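Long-range contacts in putative polyketide synthase (Brevibacillus brevis, PDB 6HP2), which probably takes part in synthesis of the antibiotic polyketide bacillaene, this piece being its O-methyltransferase domain, with the cofactor product S-adenosyl-L-homocysteine bound: residues A[44-49]-A[82-87]; A[197-202]-A[286-291]. One frame throughout, in Å; residues are numbered along the deposited sequence.

Interaction 1 (A[44-49]-A[82-87]); sequences YLTVCP and EMRQVL. With SAH (S-adenosyl-L-homocysteine), chain B.
The guanidinium of Arg-84 has the Tyr-44 ring on one face, the two planes 34° apart. At its edge, in plane, stand Thr-46 OG1 and the carboxylate of S-adenosyl-L-homocysteine, whose O also lies at the edge of the Tyr-44 ring, near its plane. Arginine suits this spot: it binds the ligand, its edge faces the carboxylate, whose charge it would be expected to offset, and Asp-109 holds its NE in a salt bridge. The carboxylate and ring are modelled too close to it for fine distances to be trusted. The bond from Arg-84 NH1 to Thr-46 OG1 is nearly straight yet weak at 3.4 Å. Gln-112 takes the Tyr-44 hydroxyl. This is the amino-acid end of the cofactor pocket in a Rossmann-like methyltransferase domain, lined here by a loop ahead of helix 59-64. There Leu-45 N gives the ligand's O a straight bond of 2.9 Å. With chi1 at 60°, Thr-46 puts OG1 on the arginine side, where it also donates to Val-47 O (3.2 Å), while CG2 faces the ligand's carboxylate. Farther along, Met-83 of helix 70-88 bends at chi3 (64°), bringing CE to 3.3 Å from Val-47 O; its CB meets CD of the stiff Pro-49 ring at 3.8 Å. A water donates to both Pro-49 O and Glu-82 OE2, a carboxylate oxygen that Tyr-316 OH also reaches.

Interaction 2 (A[197-202]-A[286-291]); sequences LLIDYI and YCLFKL
In the central sheet of this class I methyltransferase fold, strand 284-293 is the antiparallel one slotted between 194-203 and 233-240, and Leu-198 and Phe-289 form one of its hydrogen-bonded pairs with 194-203. Phe-289 N reaches Leu-198 O at 2.7 Å, and Leu-198 N returns a bond to Phe-289 O. Asp-200 and Cys-287 form the next such pair; there Cys-287 N donates to Asp-200 O (2.8 Å). Beta-branched Ile-199 suits a buried strand: on the face shared with Leu-288 and Tyr-286, its CG1 lies beside Leu-288 CD2 (3.7 Å), while CG2 meets the phenol end of Tyr-286. Tyr-286 CG stands opposite the backbone N (chi1 -179°), which carries the ring along to Ile-199 CG2 and Tyr-201; its hydroxyl is bonded to Glu-171. Its edge turns to the face of Tyr-201 in an offset edge-to-face pair, planes at 81°, and Gln-275 engages the Tyr-201 hydroxyl. On the other face the flat ring of Phe-289 fills a place among aliphatic groups, its CZ 3.7 Å from Ile-202 CG1, and also meets Trp-224 of helix 221-230. Asp-200 is a buried acid on the face of Phe-289: OD2 has a weak bond from Ser-173 N, while OD1 uses its anti lone pair to accept Tyr-201 N at 2.9 Å.

Interaction 1 closes before interaction 2 opens along the chain, yet their centres are only 11 Å apart. Helix 70-88, which supplies segment 82-87 of interaction 1, packs against the face of the sheet that carries Ile-199, Tyr-286 and Leu-288. Where they meet, Lys-290 NZ probably bonds to Val-86 O (3.0 Å), and Met-83 CE packs at 3.2 Å from Tyr-286 OH. Glu-171 links the two as well, its OE2 accepting from both Val-47 N and Tyr-286 OH. Near the cofactor's carboxylate end, the helix thus rests on the antiparallel strand pair, and the loop reaches it through Val-47 against Tyr-286; the Ile-199 side chain lies about 7 Å from the bound ligand.

Interaction 1 (A[44-49]-A[82-87])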
loop_
_atom_site.group_PDB
_atom_site.type_symbol
_atom_site.label_atom_id
_atom_site.label_comp_id
_atom_site.label_asym_id
_atom_site.label_seq_id
_atom_site.Cartn_x
_atom_site.Cartn_y
_atom_site.Cartn_z
ATOM N N TYR A 44 -10.348 -1.608 -3.765
ATOM C CA TYR A 44 -8.914 -1.526 -3.540
ATOM C C TYR A 44 -8.213 -2.054 -4.770
ATOM O O TYR A 44 -8.642 -3.055 -5.326
ATOM C CB TYR A 44 -8.512 -2.336 -2.324
ATOM C CG TYR A 44 -9.220 -1.908 -1.050
ATOM C CD1 TYR A 44 -8.886 -0.726 -0.387
ATOM C CD2 TYR A 44 -10.161 -2.751 -0.477
ATOM C CE1 TYR A 44 -9.547 -0.363 0.795
ATOM C CE2 TYR A 44 -10.812 -2.425 0.675
ATOM C CZ TYR A 44 -10.512 -1.230 1.318
ATOM O OH TYR A 44 -11.153 -0.907 2.469
ATOM N N LEU A 45 -7.140 -1.370 -5.188
ATOM C CA LEU A 45 -6.379 -1.746 -6.382
ATOM C C LEU A 45 -5.072 -2.456 -6.027
ATOM O O LEU A 45 -4.038 -2.231 -6.653
ATOM C CB LEU A 45 -6.090 -0.516 -7.223
ATOM C CG LEU A 45 -7.321 0.376 -7.553
ATOM C CD1 LEU A 45 -6.872 1.572 -8.364
ATOM C CD2 LEU A 45 -8.368 -0.442 -8.247
ATOM N N THR A 46 -5.098 -3.333 -5.047
ATOM C CA THR A 46 -3.893 -4.035 -4.583
ATOM C C THR A 46 -4.125 -5.545 -4.529
ATOM O O THR A 46 -5.261 -6.024 -4.507
ATOM C CB THR A 46 -3.529 -3.555 -3.172
ATOM O OG1 THR A 46 -4.634 -3.851 -2.306
ATOM C CG2 THR A 46 -3.303 -2.028 -3.163
ATOM N N VAL A 47 -3.043 -6.297 -4.458
ATOM C CA VAL A 47 -3.130 -7.719 -4.166
ATOM C C VAL A 47 -3.449 -7.856 -2.682
ATOM O O VAL A 47 -3.641 -6.856 -1.982
ATOM C CB VAL A 47 -1.823 -8.418 -4.580
ATOM C CG1 VAL A 47 -1.658 -8.275 -6.087
ATOM C CG2 VAL A 47 -0.641 -7.785 -3.830
ATOM N N CYS A 48 -3.566 -9.084 -2.210
ATOM C CA CYS A 48 -4.076 -9.362 -0.876
ATOM C C CYS A 48 -3.438 -10.651 -0.407
ATOM O O CYS A 48 -3.041 -11.488 -1.228
ATOM C CB CYS A 48 -5.612 -9.495 -0.865
ATOM S SG CYS A 48 -6.300 -10.969 -1.716
ATOM N N PRO A 49 -3.332 -10.850 0.916
ATOM C CA PRO A 49 -2.666 -12.036 1.451
ATOM C C PRO A 49 -3.558 -13.231 1.787
ATOM O O PRO A 49 -4.544 -13.034 2.486
ATOM C CB PRO A 49 -2.131 -11.513 2.777
ATOM C CG PRO A 49 -3.237 -10.649 3.243
ATOM C CD PRO A 49 -3.638 -9.907 2.001
ATOM N N GLU A 82 -8.165 -7.043 5.721
ATOM C CA GLU A 82 -7.345 -7.603 6.795
ATOM C C GLU A 82 -5.931 -7.036 6.730
ATOM O O GLU A 82 -5.351 -6.643 7.744
ATOM C CB GLU A 82 -7.313 -9.119 6.663
ATOM C CG GLU A 82 -6.338 -9.807 7.683
ATOM C CD GLU A 82 -6.038 -11.243 7.267
ATOM O OE1 GLU A 82 -6.852 -12.101 7.646
ATOM O OE2 GLU A 82 -5.022 -11.493 6.532
ATOM N N MET A 83 -5.348 -7.018 5.537
ATOM C CA MET A 83 -3.987 -6.507 5.382
ATOM C C MET A 83 -3.871 -5.055 5.814
ATOM O O MET A 83 -2.910 -4.661 6.477
ATOM C CB MET A 83 -3.536 -6.636 3.942
ATOM C CG MET A 83 -2.113 -6.131 3.717
ATOM S SD MET A 83 -1.474 -6.563 2.046
ATOM C CE MET A 83 -2.543 -5.682 0.948
ATOM N N ARG A 84 -4.808 -4.227 5.402
ATOM C CA ARG A 84 -4.823 -2.832 5.855
ATOM C C ARG A 84 -4.994 -2.728 7.363
ATOM O O ARG A 84 -4.407 -1.846 7.992
ATOM C CB ARG A 84 -5.935 -2.090 5.114
ATOM C CG ARG A 84 -5.557 -1.779 3.683
ATOM C CD ARG A 84 -6.783 -1.229 2.914
ATOM N NE ARG A 84 -6.367 -0.544 1.690
ATOM C CZ ARG A 84 -5.985 -1.173 0.577
ATOM N NH1 ARG A 84 -5.915 -2.522 0.533
ATOM N NH2 ARG A 84 -5.649 -0.450 -0.464
ATOM N N GLN A 85 -5.776 -3.629 7.970
ATOM C CA GLN A 85 -5.905 -3.596 9.418
ATOM C C GLN A 85 -4.558 -3.833 10.083
ATOM O O GLN A 85 -4.226 -3.193 11.092
ATOM C CB GLN A 85 -6.908 -4.640 9.938
ATOM C CG GLN A 85 -8.376 -4.342 9.528
ATOM C CD GLN A 85 -9.304 -5.442 9.930
ATOM O OE1 GLN A 85 -8.886 -6.590 10.029
ATOM N NE2 GLN A 85 -10.574 -5.115 10.167
ATOM N N VAL A 86 -3.778 -4.770 9.552
ATOM C CA VAL A 86 -2.441 -5.007 10.111
ATOM C C VAL A 86 -1.589 -3.768 9.909
ATOM O O VAL A 86 -0.830 -3.384 10.773
ATOM C CB VAL A 86 -1.784 -6.260 9.505
ATOM C CG1 VAL A 86 -0.313 -6.472 10.056
ATOM C CG2 VAL A 86 -2.630 -7.529 9.896
ATOM N N LEU A 87 -1.725 -3.101 8.778
ATOM C CA LEU A 87 -0.886 -1.926 8.545
ATOM C C LEU A 87 -1.205 -0.821 9.544
ATOM O O LEU A 87 -0.297 -0.127 10.030
ATOM C CB LEU A 87 -1.115 -1.391 7.105
ATOM C CG LEU A 87 -0.326 -0.143 6.679
ATOM C CD1 LEU A 87 1.137 -0.495 6.540
ATOM C CD2 LEU A 87 -0.906 0.369 5.334
HETATM N N SAH B . -3.537 3.049 -2.674
HETATM C CA SAH B . -4.657 2.691 -3.539
HETATM C CB SAH B . -4.251 2.627 -5.006
HETATM C CG SAH B . -2.985 1.846 -5.308
HETATM S SD SAH B . -2.737 1.676 -7.100
HETATM C C SAH B . -5.207 1.370 -3.060
HETATM O O SAH B . -6.183 0.864 -3.613
HETATM O OXT SAH B . -4.680 0.814 -2.102
HETATM C "C5'" SAH B . -1.420 2.902 -7.278
HETATM C "C4'" SAH B . -1.925 4.330 -7.078
HETATM O "O4'" SAH B . -0.786 5.220 -7.087
HETATM C "C3'" SAH B . -2.793 4.810 -8.288
HETATM O "O3'" SAH B . -3.885 5.526 -7.691
HETATM C "C2'" SAH B . -1.905 5.750 -9.101
HETATM O "O2'" SAH B . -2.579 6.766 -9.782
HETATM C "C1'" SAH B . -1.005 6.307 -7.976
HETATM N N9 SAH B . 0.268 6.887 -8.397
HETATM C C8 SAH B . 1.276 6.297 -9.105
HETATM N N7 SAH B . 2.211 7.232 -9.295
HETATM C C5 SAH B . 1.837 8.373 -8.669
HETATM C C6 SAH B . 2.404 9.635 -8.539
HETATM N N6 SAH B . 3.601 9.970 -9.018
HETATM N N1 SAH B . 1.747 10.582 -7.809
HETATM C C2 SAH B . 0.489 10.338 -7.290
HETATM N N3 SAH B . -0.074 9.098 -7.454
HETATM C C4 SAH B . 0.568 8.162 -8.164
HETATM O O HOH W 1 -4.638 -13.556 4.961
#

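Interaction 2 (A[197-202]-A[286-291])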
loop_
_atom_site.group_PDB
_atom_site.type_symbol
_atom_site.label_atom_id
_atom_site.label_comp_id
_atom_site.label_asym_id
_atom_site.label_seq_id
_atom_site.Cartn_x
_atom_site.Cartn_y
_atom_site.Cartn_z
ATOM N N LEU A 197 3.000 5.121 6.643
ATOM C CA LEU A 197 2.602 3.739 6.432
ATOM C C LEU A 197 2.654 3.420 4.937
ATOM O O LEU A 197 1.940 4.024 4.117
ATOM C CB LEU A 197 1.220 3.496 7.013
ATOM C CG LEU A 197 1.026 3.736 8.474
ATOM C CD1 LEU A 197 -0.464 3.702 8.881
ATOM C CD2 LEU A 197 1.798 2.719 9.280
ATOM N N LEU A 198 3.480 2.454 4.597
ATOM C CA LEU A 198 3.613 1.994 3.237
ATOM C C LEU A 198 3.338 0.512 3.106
ATOM O O LEU A 198 3.609 -0.281 4.010
ATOM C CB LEU A 198 5.013 2.239 2.729
ATOM C CG LEU A 198 5.596 3.589 2.869
ATOM C CD1 LEU A 198 7.080 3.494 2.374
ATOM C CD2 LEU A 198 4.883 4.603 2.075
ATOM N N ILE A 199 2.820 0.151 1.932
ATOM C CA ILE A 199 2.828 -1.209 1.435
ATOM C C ILE A 199 3.600 -1.114 0.138
ATOM O O ILE A 199 3.154 -0.435 -0.790
ATOM C CB ILE A 199 1.429 -1.802 1.218
ATOM C CG1 ILE A 199 0.646 -1.864 2.543
ATOM C CG2 ILE A 199 1.533 -3.205 0.602
ATOM C CD1 ILE A 199 -0.616 -2.634 2.485
ATOM N N ASP A 200 4.722 -1.849 0.041
ATOM C CA ASP A 200 5.643 -1.617 -1.063
ATOM C C ASP A 200 6.568 -2.813 -1.232
ATOM O O ASP A 200 6.607 -3.750 -0.411
ATOM C CB ASP A 200 6.438 -0.339 -0.848
ATOM C CG ASP A 200 6.513 0.522 -2.080
ATOM O OD1 ASP A 200 6.701 -0.025 -3.169
ATOM O OD2 ASP A 200 6.428 1.777 -1.925
ATOM N N TYR A 201 7.287 -2.781 -2.338
ATOM C CA TYR A 201 8.254 -3.828 -2.666
ATOM C C TYR A 201 9.702 -3.513 -2.297
ATOM O O TYR A 201 10.176 -2.370 -2.384
ATOM C CB TYR A 201 8.179 -4.134 -4.152
ATOM C CG TYR A 201 6.987 -4.901 -4.578
ATOM C CD1 TYR A 201 6.850 -6.245 -4.228
ATOM C CD2 TYR A 201 5.979 -4.324 -5.393
ATOM C CE1 TYR A 201 5.777 -6.970 -4.665
ATOM C CE2 TYR A 201 4.906 -5.096 -5.828
ATOM C CZ TYR A 201 4.790 -6.388 -5.435
ATOM O OH TYR A 201 3.710 -7.191 -5.851
ATOM N N ILE A 202 10.402 -4.553 -1.886
ATOM C CA ILE A 202 11.852 -4.526 -1.695
ATOM C C ILE A 202 12.483 -5.522 -2.681
ATOM O O ILE A 202 12.042 -6.684 -2.776
ATOM C CB ILE A 202 12.229 -4.904 -0.260
ATOM C CG1 ILE A 202 11.578 -3.956 0.740
ATOM C CG2 ILE A 202 13.753 -4.984 -0.079
ATOM C CD1 ILE A 202 11.758 -4.457 2.196
ATOM N N TYR A 286 7.186 -8.229 -0.751
ATOM C CA TYR A 286 6.047 -7.345 -0.618
ATOM C C TYR A 286 5.942 -7.099 0.870
ATOM O O TYR A 286 5.670 -8.033 1.622
ATOM C CB TYR A 286 4.820 -8.101 -1.068
ATOM C CG TYR A 286 3.525 -7.349 -1.029
ATOM C CD1 TYR A 286 2.786 -7.223 0.134
ATOM C CD2 TYR A 286 2.998 -6.845 -2.179
ATOM C CE1 TYR A 286 1.569 -6.571 0.125
ATOM C CE2 TYR A 286 1.823 -6.169 -2.198
ATOM C CZ TYR A 286 1.079 -6.085 -1.069
ATOM O OH TYR A 286 -0.102 -5.388 -1.124
ATOM N N CYS A 287 6.148 -5.870 1.322
ATOM C CA CYS A 287 6.137 -5.634 2.755
ATOM C C CYS A 287 5.321 -4.450 3.269
ATOM O O CYS A 287 5.043 -3.506 2.532
ATOM C CB CYS A 287 7.570 -5.428 3.238
ATOM S SG CYS A 287 8.767 -6.734 2.887
ATOM N N LEU A 288 4.945 -4.516 4.548
ATOM C CA LEU A 288 4.225 -3.430 5.187
ATOM C C LEU A 288 5.277 -2.632 5.986
ATOM O O LEU A 288 5.960 -3.197 6.837
ATOM C CB LEU A 288 3.141 -3.934 6.139
ATOM C CG LEU A 288 2.314 -5.152 5.729
ATOM C CD1 LEU A 288 1.338 -5.507 6.841
ATOM C CD2 LEU A 288 1.572 -4.884 4.431
ATOM N N PHE A 289 5.409 -1.338 5.710
ATOM C CA PHE A 289 6.369 -0.471 6.389
ATOM C C PHE A 289 5.658 0.469 7.362
ATOM O O PHE A 289 4.720 1.162 6.959
ATOM C CB PHE A 289 7.142 0.458 5.438
ATOM C CG PHE A 289 7.946 -0.225 4.373
ATOM C CD1 PHE A 289 7.339 -0.965 3.394
ATOM C CD2 PHE A 289 9.284 0.007 4.285
ATOM C CE1 PHE A 289 8.092 -1.516 2.368
ATOM C CE2 PHE A 289 10.060 -0.580 3.279
ATOM C CZ PHE A 289 9.455 -1.342 2.332
ATOM N N LYS A 290 6.169 0.566 8.589
ATOM C CA LYS A 290 5.738 1.597 9.551
ATOM C C LYS A 290 6.963 2.437 9.908
ATOM O O LYS A 290 7.929 1.952 10.547
ATOM C CB LYS A 290 5.100 0.978 10.778
ATOM C CG LYS A 290 4.171 -0.148 10.405
ATOM C CD LYS A 290 3.266 -0.544 11.612
ATOM C CE LYS A 290 2.301 -1.614 11.163
ATOM N NZ LYS A 290 1.331 -1.978 12.218
ATOM N N LEU A 291 6.925 3.699 9.488
ATOM C CA LEU A 291 8.078 4.586 9.619
ATOM C C LEU A 291 7.756 5.743 10.568
ATOM O O LEU A 291 6.618 6.247 10.603
ATOM C CB LEU A 291 8.497 5.183 8.254
ATOM C CG LEU A 291 8.509 4.219 7.060
ATOM C CD1 LEU A 291 8.742 4.971 5.754
ATOM C CD2 LEU A 291 9.599 3.181 7.243
#